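PDB 3HL6: pathogenicity island protein from Staphylococcus aureus subsp. aureus, which is of unknown function but is encoded on a pathogenicity island and belongs to a putative mobile pathogenicity island family. Local coordinates for residues B[200-203]-B[204-207]; B[173-176]-B[177-181]; B[97-100]-B[101-104]. One frame throughout, in Å; residues are numbered along the deposited sequence.

Contact 1: residues B[200-203]-B[204-207]; sequences KLND and LKAS
Asn202 turns the oxygen end of its flat amide toward the aliphatic chain of Lys205, with OD1 4.5 Å from CD, a distant brush and not a bond. Residues 204-207 bring no flat side chain, so none of them stacks on this amide or on the Asp203 carboxylate, whose CG lies beside its own backbone nitrogen and away from the next turn. Both groups are exposed, on the outer side of an amphipathic alpha helix, 191-208. The inner side is leucine: Leu201 and Leu204 cross obliquely, CD2 of Leu201 standing 4.2 Å from CD1 of Leu204, and both rest on Leu179 of helix 171-184, the helix before it in the chain.

Along the backbone, the amide of Lys205 gives the straightest bond here, 2.7 Å from its N to Leu201 O at 174°, while Ser207 N reaches Asp203 O at 3.2 Å and 156°. One residue before Lys205, Leu204 N makes two weak bonds, to Lys200 O and Leu201 O. Lys205 swings CG opposite its backbone N (chi1 -176°) and then runs fully extended, carrying NZ clear of the preceding turn to the Phe109 carbonyl, where it is hydrogen-bonded. Ser207 turns OG to the neighbouring helix 171-184, where it is hydrogen-bonded to Glu172 OE2. Leu204 also lies along the turn before it, CG 3.3 Å from Lys200 O and CB 3.6 Å from Leu201 O.

Contact 2: residues B[173-176]-B[177-181]; sequences LVEG and LKLVT
Leu179 folds back onto the turn before it: its CG lies 3.2 Å from Glu175 O, and its CD1 is 3.6 Å from the same oxygen. That carbonyl also takes the amide of Leu179, 2.9 Å from N to O, so one residue both bonds to it and covers it with hydrocarbon. A chi1 of -52° sets CG beside the backbone nitrogen, which is what brings the branch over the carbonyl. One residue on, Val180 CG2 comes to 3.4 Å from Gly176 O, which also takes Val180 N. Having no side chain, Gly176 presents a bare backbone on the side where Leu204 of helix 191-208 packs. Leu173 and Leu177 are buried against other neighbours, helix 100-109 and helix 152-163, and Leu177 N is bonded to Leu173 O.

The charged side chains are held more loosely. Glu175, flanking Leu179, carries CG anti to its backbone nitrogen and then bends at chi2 (62°), which swings the carboxylate forward along the helix until OE2 stands 3.6 Å from Leu179 CD2. This is an oxygen against a methyl, with no bond in it. Lys178 leads its extended chain away from the previous turn, and its NZ remains 5.7 Å from Glu175 OE1, near enough for opposite charges to feel one another, probably, but too far for a salt bridge. The Lys178 side chain touches Ile59 and Lys60 in a loop.

Four successive bonds, each from an amide to the carbonyl four residues back, make this regular alpha helix. With helices 100-109, 152-163 and 191-208 all packing on its side chains, 171-184 is a central member of an alpha-helical cluster.

Contact 3: residues B[97-100]-B[101-104]; sequences QLSI and SDMM
Leu98 reaches forward from strand 96-98 over the first turn of helix 100-109, and its side chain can be followed outward. CB sits 4.1 Å from Met103 N, still close to the backbone of the turn. Because CG stands anti to the carbonyl carbon (chi1 -83°), the fork opens over the helix. From it CD1 meets Met103 twice, at 3.7 Å from CA and 4.0 Å from the sulfur SD, and also lies 3.8 Å from Asp102 O, while CD2 rests 3.5 Å from Asp102 CB. The Leu98 and Asp102 side chains meet at about a right angle. Met103 meets the leucine by bending at chi2 (68°), which turns its sulfur back beside the strand residue.

Ser99, which follows Leu98 in the chain, is the N-cap. Its OG accepts from Asp102 N in a nearly straight but long and weak bond, 3.4 Å at 175°, and its carbonyl takes Met103 N at 2.8 Å. The serine thus holds two of the early amides of the helix, one by side chain and one by main chain. A residue just before the N-cap packed on the fifth residue after itself is the hydrophobic staple, here Leu98 with Met103. Ile100 O carries the pattern on by receiving Met104 N. The carboxylate of Asp102 finds its main partner farther off, OD1 being hydrogen-bonded to Tyr208 OH at the end of helix 191-208.

Ile100 and Met103 both pack on Tyr90 of strand 90-92, the partner of 96-98 in a two-stranded antiparallel sheet. They also touch Leu162 of helix 152-163, so the helix start is wedged between hairpin and helix.

Contact 1 is a surface turn, its centre about 17 Å from the centre of the chain, whereas contact 2 lies deeper, its centre about 8 Å from that point, and contact 3 is intermediate. Contacts 1 and 2 sit on consecutive helices that meet through Leu179: its CD1 is 3.7 Å from both Leu201 CD2 and Leu204 CD1. Contact 2 also touches contact 3, where Leu173 CG lies 3.9 Å from Met104 SD, so 173-181 bridges the other two, which do not touch. Contacts 1 and 2 are mid-helix turns held by main-chain bonds, the first with many polar side chains outward and the second with more buried leucine and valine. Contact 3 differs in being a capped helix start.

Contact 1: residues B[200-203]-B[204-207]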
loop_
_atom_site.group_PDB
_atom_site.type_symbol
_atom_site.label_atom_id
_atom_site.label_comp_id
_atom_site.label_asym_id
_atom_site.label_seq_id
_atom_site.Cartn_x
_atom_site.Cartn_y
_atom_site.Cartn_z
ATOM N N LYS B 200 4.485 -17.762 29.555
ATOM C CA LYS B 200 3.603 -16.633 29.248
ATOM C C LYS B 200 2.978 -16.726 27.859
ATOM O O LYS B 200 1.761 -16.562 27.696
ATOM C CB LYS B 200 4.331 -15.316 29.399
ATOM C CG LYS B 200 4.471 -14.872 30.859
ATOM C CD LYS B 200 5.355 -13.636 30.924
ATOM C CE LYS B 200 6.096 -13.540 32.315
ATOM N NZ LYS B 200 6.630 -12.130 32.441
ATOM N N LEU B 201 3.809 -17.015 26.859
ATOM C CA LEU B 201 3.335 -17.130 25.490
ATOM C C LEU B 201 2.422 -18.324 25.329
ATOM O O LEU B 201 1.453 -18.272 24.589
ATOM C CB LEU B 201 4.504 -17.225 24.518
ATOM C CG LEU B 201 5.409 -16.001 24.364
ATOM C CD1 LEU B 201 6.386 -16.255 23.217
ATOM C CD2 LEU B 201 4.617 -14.714 24.140
ATOM N N ASN B 202 2.716 -19.408 26.023
ATOM C CA ASN B 202 1.778 -20.529 26.049
ATOM C C ASN B 202 0.416 -20.198 26.668
ATOM O O ASN B 202 -0.616 -20.642 26.164
ATOM C CB ASN B 202 2.408 -21.723 26.735
ATOM C CG ASN B 202 3.493 -22.340 25.904
ATOM O OD1 ASN B 202 3.277 -22.682 24.738
ATOM N ND2 ASN B 202 4.677 -22.477 26.484
ATOM N N ASP B 203 0.419 -19.397 27.729
ATOM C CA ASP B 203 -0.816 -18.905 28.337
ATOM C C ASP B 203 -1.644 -18.167 27.328
ATOM O O ASP B 203 -2.877 -18.202 27.367
ATOM C CB ASP B 203 -0.491 -17.904 29.421
ATOM C CG ASP B 203 -0.249 -18.554 30.751
ATOM O OD1 ASP B 203 -0.234 -19.820 30.807
ATOM O OD2 ASP B 203 -0.067 -17.782 31.727
ATOM N N LEU B 204 -0.949 -17.455 26.442
ATOM C CA LEU B 204 -1.608 -16.589 25.477
ATOM C C LEU B 204 -2.011 -17.392 24.258
ATOM O O LEU B 204 -3.136 -17.269 23.751
ATOM C CB LEU B 204 -0.683 -15.455 25.070
ATOM C CG LEU B 204 -0.243 -14.443 26.118
ATOM C CD1 LEU B 204 0.836 -13.613 25.475
ATOM C CD2 LEU B 204 -1.397 -13.554 26.540
ATOM N N LYS B 205 -1.103 -18.235 23.788
ATOM C CA LYS B 205 -1.508 -19.228 22.813
ATOM C C LYS B 205 -2.788 -19.944 23.291
ATOM O O LYS B 205 -3.601 -20.359 22.459
ATOM C CB LYS B 205 -0.390 -20.227 22.555
ATOM C CG LYS B 205 -0.720 -21.245 21.474
ATOM C CD LYS B 205 0.391 -22.257 21.363
ATOM C CE LYS B 205 0.159 -23.163 20.164
ATOM N NZ LYS B 205 1.440 -23.905 19.881
ATOM N N ALA B 206 -2.971 -20.052 24.617
ATOM C CA ALA B 206 -4.108 -20.823 25.176
ATOM C C ALA B 206 -5.432 -20.052 25.092
ATOM O O ALA B 206 -6.459 -20.610 24.663
ATOM C CB ALA B 206 -3.834 -21.298 26.603
ATOM N N SER B 207 -5.414 -18.768 25.450
ATOM C CA SER B 207 -6.605 -17.987 25.206
ATOM C C SER B 207 -6.834 -17.646 23.750
ATOM O O SER B 207 -7.983 -17.593 23.312
ATOM C CB SER B 207 -6.671 -16.739 26.058
ATOM O OG SER B 207 -5.429 -16.126 26.094
#

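Contact 2: residues B[173-176]-B[177-181]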
loop_
_atom_site.group_PDB
_atom_site.type_symbol
_atom_site.label_atom_id
_atom_site.label_comp_id
_atom_site.label_asym_id
_atom_site.label_seq_id
_atom_site.Cartn_x
_atom_site.Cartn_y
_atom_site.Cartn_z
ATOM N N LEU B 173 -2.343 -10.605 20.979
ATOM C CA LEU B 173 -1.355 -10.133 20.041
ATOM C C LEU B 173 -0.530 -8.983 20.633
ATOM O O LEU B 173 0.696 -9.026 20.638
ATOM C CB LEU B 173 -2.042 -9.727 18.743
ATOM C CG LEU B 173 -2.225 -10.780 17.647
ATOM C CD1 LEU B 173 -1.912 -12.212 18.117
ATOM C CD2 LEU B 173 -3.618 -10.670 17.099
ATOM N N VAL B 174 -1.200 -7.970 21.164
ATOM C CA VAL B 174 -0.540 -6.938 21.974
ATOM C C VAL B 174 0.418 -7.451 23.062
ATOM O O VAL B 174 1.583 -7.095 23.086
ATOM C CB VAL B 174 -1.570 -5.991 22.620
ATOM C CG1 VAL B 174 -0.923 -4.690 22.948
ATOM C CG2 VAL B 174 -2.770 -5.763 21.684
ATOM N N GLU B 175 -0.051 -8.270 23.989
ATOM C CA GLU B 175 0.828 -8.721 25.053
ATOM C C GLU B 175 1.949 -9.589 24.451
ATOM O O GLU B 175 3.129 -9.424 24.780
ATOM C CB GLU B 175 0.018 -9.473 26.109
ATOM C CG GLU B 175 0.801 -9.875 27.370
ATOM C CD GLU B 175 1.349 -8.666 28.139
ATOM O OE1 GLU B 175 0.924 -7.521 27.824
ATOM O OE2 GLU B 175 2.202 -8.871 29.056
ATOM N N GLY B 176 1.582 -10.501 23.554
ATOM C CA GLY B 176 2.568 -11.281 22.801
ATOM C C GLY B 176 3.724 -10.513 22.196
ATOM O O GLY B 176 4.886 -10.873 22.382
ATOM N N LEU B 177 3.424 -9.453 21.460
ATOM C CA LEU B 177 4.482 -8.682 20.813
ATOM C C LEU B 177 5.350 -7.928 21.838
ATOM O O LEU B 177 6.569 -7.770 21.658
ATOM C CB LEU B 177 3.898 -7.740 19.764
ATOM C CG LEU B 177 4.962 -6.996 18.952
ATOM C CD1 LEU B 177 5.898 -7.981 18.160
ATOM C CD2 LEU B 177 4.314 -5.977 18.045
ATOM N N LYS B 178 4.718 -7.493 22.923
ATOM C CA LYS B 178 5.415 -6.780 23.964
ATOM C C LYS B 178 6.413 -7.674 24.713
ATOM O O LYS B 178 7.546 -7.244 24.963
ATOM C CB LYS B 178 4.389 -6.135 24.915
ATOM C CG LYS B 178 4.951 -5.529 26.156
ATOM C CD LYS B 178 4.068 -4.378 26.629
ATOM C CE LYS B 178 4.457 -3.967 28.063
ATOM N NZ LYS B 178 3.866 -2.671 28.515
ATOM N N LEU B 179 6.020 -8.911 25.037
ATOM C CA LEU B 179 6.912 -9.826 25.779
ATOM C C LEU B 179 8.119 -10.290 24.953
ATOM O O LEU B 179 9.231 -10.508 25.455
ATOM C CB LEU B 179 6.165 -11.072 26.253
ATOM C CG LEU B 179 4.858 -10.986 27.039
ATOM C CD1 LEU B 179 3.991 -12.235 26.796
ATOM C CD2 LEU B 179 5.155 -10.802 28.521
ATOM N N VAL B 180 7.878 -10.470 23.673
ATOM C CA VAL B 180 8.937 -10.852 22.782
ATOM C C VAL B 180 9.862 -9.660 22.585
ATOM O O VAL B 180 11.079 -9.812 22.599
ATOM C CB VAL B 180 8.343 -11.353 21.460
ATOM C CG1 VAL B 180 9.388 -11.500 20.477
ATOM C CG2 VAL B 180 7.653 -12.752 21.700
ATOM N N THR B 181 9.305 -8.461 22.426
ATOM C CA THR B 181 10.186 -7.333 22.179
ATOM C C THR B 181 10.946 -6.937 23.447
ATOM O O THR B 181 12.062 -6.436 23.376
ATOM C CB THR B 181 9.482 -6.111 21.514
ATOM O OG1 THR B 181 8.455 -5.630 22.355
ATOM C CG2 THR B 181 8.801 -6.518 20.260
#

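Contact 3: residues B[97-100]-B[101-104]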
loop_
_atom_site.group_PDB
_atom_site.type_symbol
_atom_site.label_atom_id
_atom_site.label_comp_id
_atom_site.label_asym_id
_atom_site.label_seq_id
_atom_site.Cartn_x
_atom_site.Cartn_y
_atom_site.Cartn_z
ATOM N N GLN B 97 -6.023 -20.366 4.156
ATOM C CA GLN B 97 -6.174 -18.917 4.213
ATOM C C GLN B 97 -6.263 -18.359 5.631
ATOM O O GLN B 97 -7.090 -18.798 6.428
ATOM C CB GLN B 97 -7.372 -18.434 3.392
ATOM C CG GLN B 97 -7.285 -16.916 3.149
ATOM C CD GLN B 97 -8.541 -16.337 2.558
ATOM O OE1 GLN B 97 -9.611 -16.966 2.605
ATOM N NE2 GLN B 97 -8.432 -15.127 1.983
ATOM N N LEU B 98 -5.414 -17.378 5.923
ATOM C CA LEU B 98 -5.318 -16.782 7.254
ATOM C C LEU B 98 -5.572 -15.279 7.190
ATOM O O LEU B 98 -4.925 -14.563 6.412
ATOM C CB LEU B 98 -3.928 -17.005 7.810
ATOM C CG LEU B 98 -3.620 -18.338 8.475
ATOM C CD1 LEU B 98 -2.256 -18.221 9.205
ATOM C CD2 LEU B 98 -4.767 -18.730 9.417
ATOM N N SER B 99 -6.493 -14.805 8.019
ATOM C CA SER B 99 -6.599 -13.399 8.300
ATOM C C SER B 99 -5.299 -12.880 8.907
ATOM O O SER B 99 -4.462 -13.661 9.388
ATOM C CB SER B 99 -7.753 -13.132 9.274
ATOM O OG SER B 99 -7.392 -13.481 10.589
ATOM N N ILE B 100 -5.139 -11.558 8.918
ATOM C CA ILE B 100 -3.877 -11.001 9.316
ATOM C C ILE B 100 -3.615 -11.289 10.801
ATOM O O ILE B 100 -2.466 -11.498 11.196
ATOM C CB ILE B 100 -3.748 -9.488 8.978
ATOM C CG1 ILE B 100 -2.325 -8.986 9.340
ATOM C CG2 ILE B 100 -4.879 -8.668 9.649
ATOM C CD1 ILE B 100 -1.821 -7.807 8.486
ATOM N N SER B 101 -4.672 -11.345 11.607
ATOM C CA SER B 101 -4.500 -11.667 13.020
ATOM C C SER B 101 -4.022 -13.101 13.245
ATOM O O SER B 101 -3.052 -13.338 13.987
ATOM C CB SER B 101 -5.766 -11.364 13.818
ATOM O OG SER B 101 -6.116 -10.007 13.632
ATOM N N ASP B 102 -4.672 -14.060 12.605
ATOM C CA ASP B 102 -4.188 -15.438 12.698
ATOM C C ASP B 102 -2.809 -15.612 12.076
ATOM O O ASP B 102 -1.991 -16.409 12.559
ATOM C CB ASP B 102 -5.138 -16.399 12.005
ATOM C CG ASP B 102 -6.463 -16.494 12.706
ATOM O OD1 ASP B 102 -6.491 -16.180 13.909
ATOM O OD2 ASP B 102 -7.453 -16.877 12.043
ATOM N N MET B 103 -2.543 -14.859 11.017
ATOM C CA MET B 103 -1.212 -14.865 10.472
ATOM C C MET B 103 -0.203 -14.468 11.525
ATOM O O MET B 103 0.870 -15.095 11.635
ATOM C CB MET B 103 -1.093 -13.963 9.269
ATOM C CG MET B 103 0.270 -14.095 8.625
ATOM S SD MET B 103 0.547 -15.695 7.851
ATOM C CE MET B 103 2.242 -15.546 7.287
ATOM N N MET B 104 -0.533 -13.442 12.310
ATOM C CA MET B 104 0.416 -12.957 13.306
ATOM C C MET B 104 0.478 -13.930 14.481
ATOM O O MET B 104 1.551 -14.248 14.973
ATOM C CB MET B 104 0.069 -11.530 13.733
ATOM C CG MET B 104 0.961 -10.959 14.788
ATOM S SD MET B 104 0.555 -9.303 15.395
ATOM C CE MET B 104 1.949 -9.103 16.476
#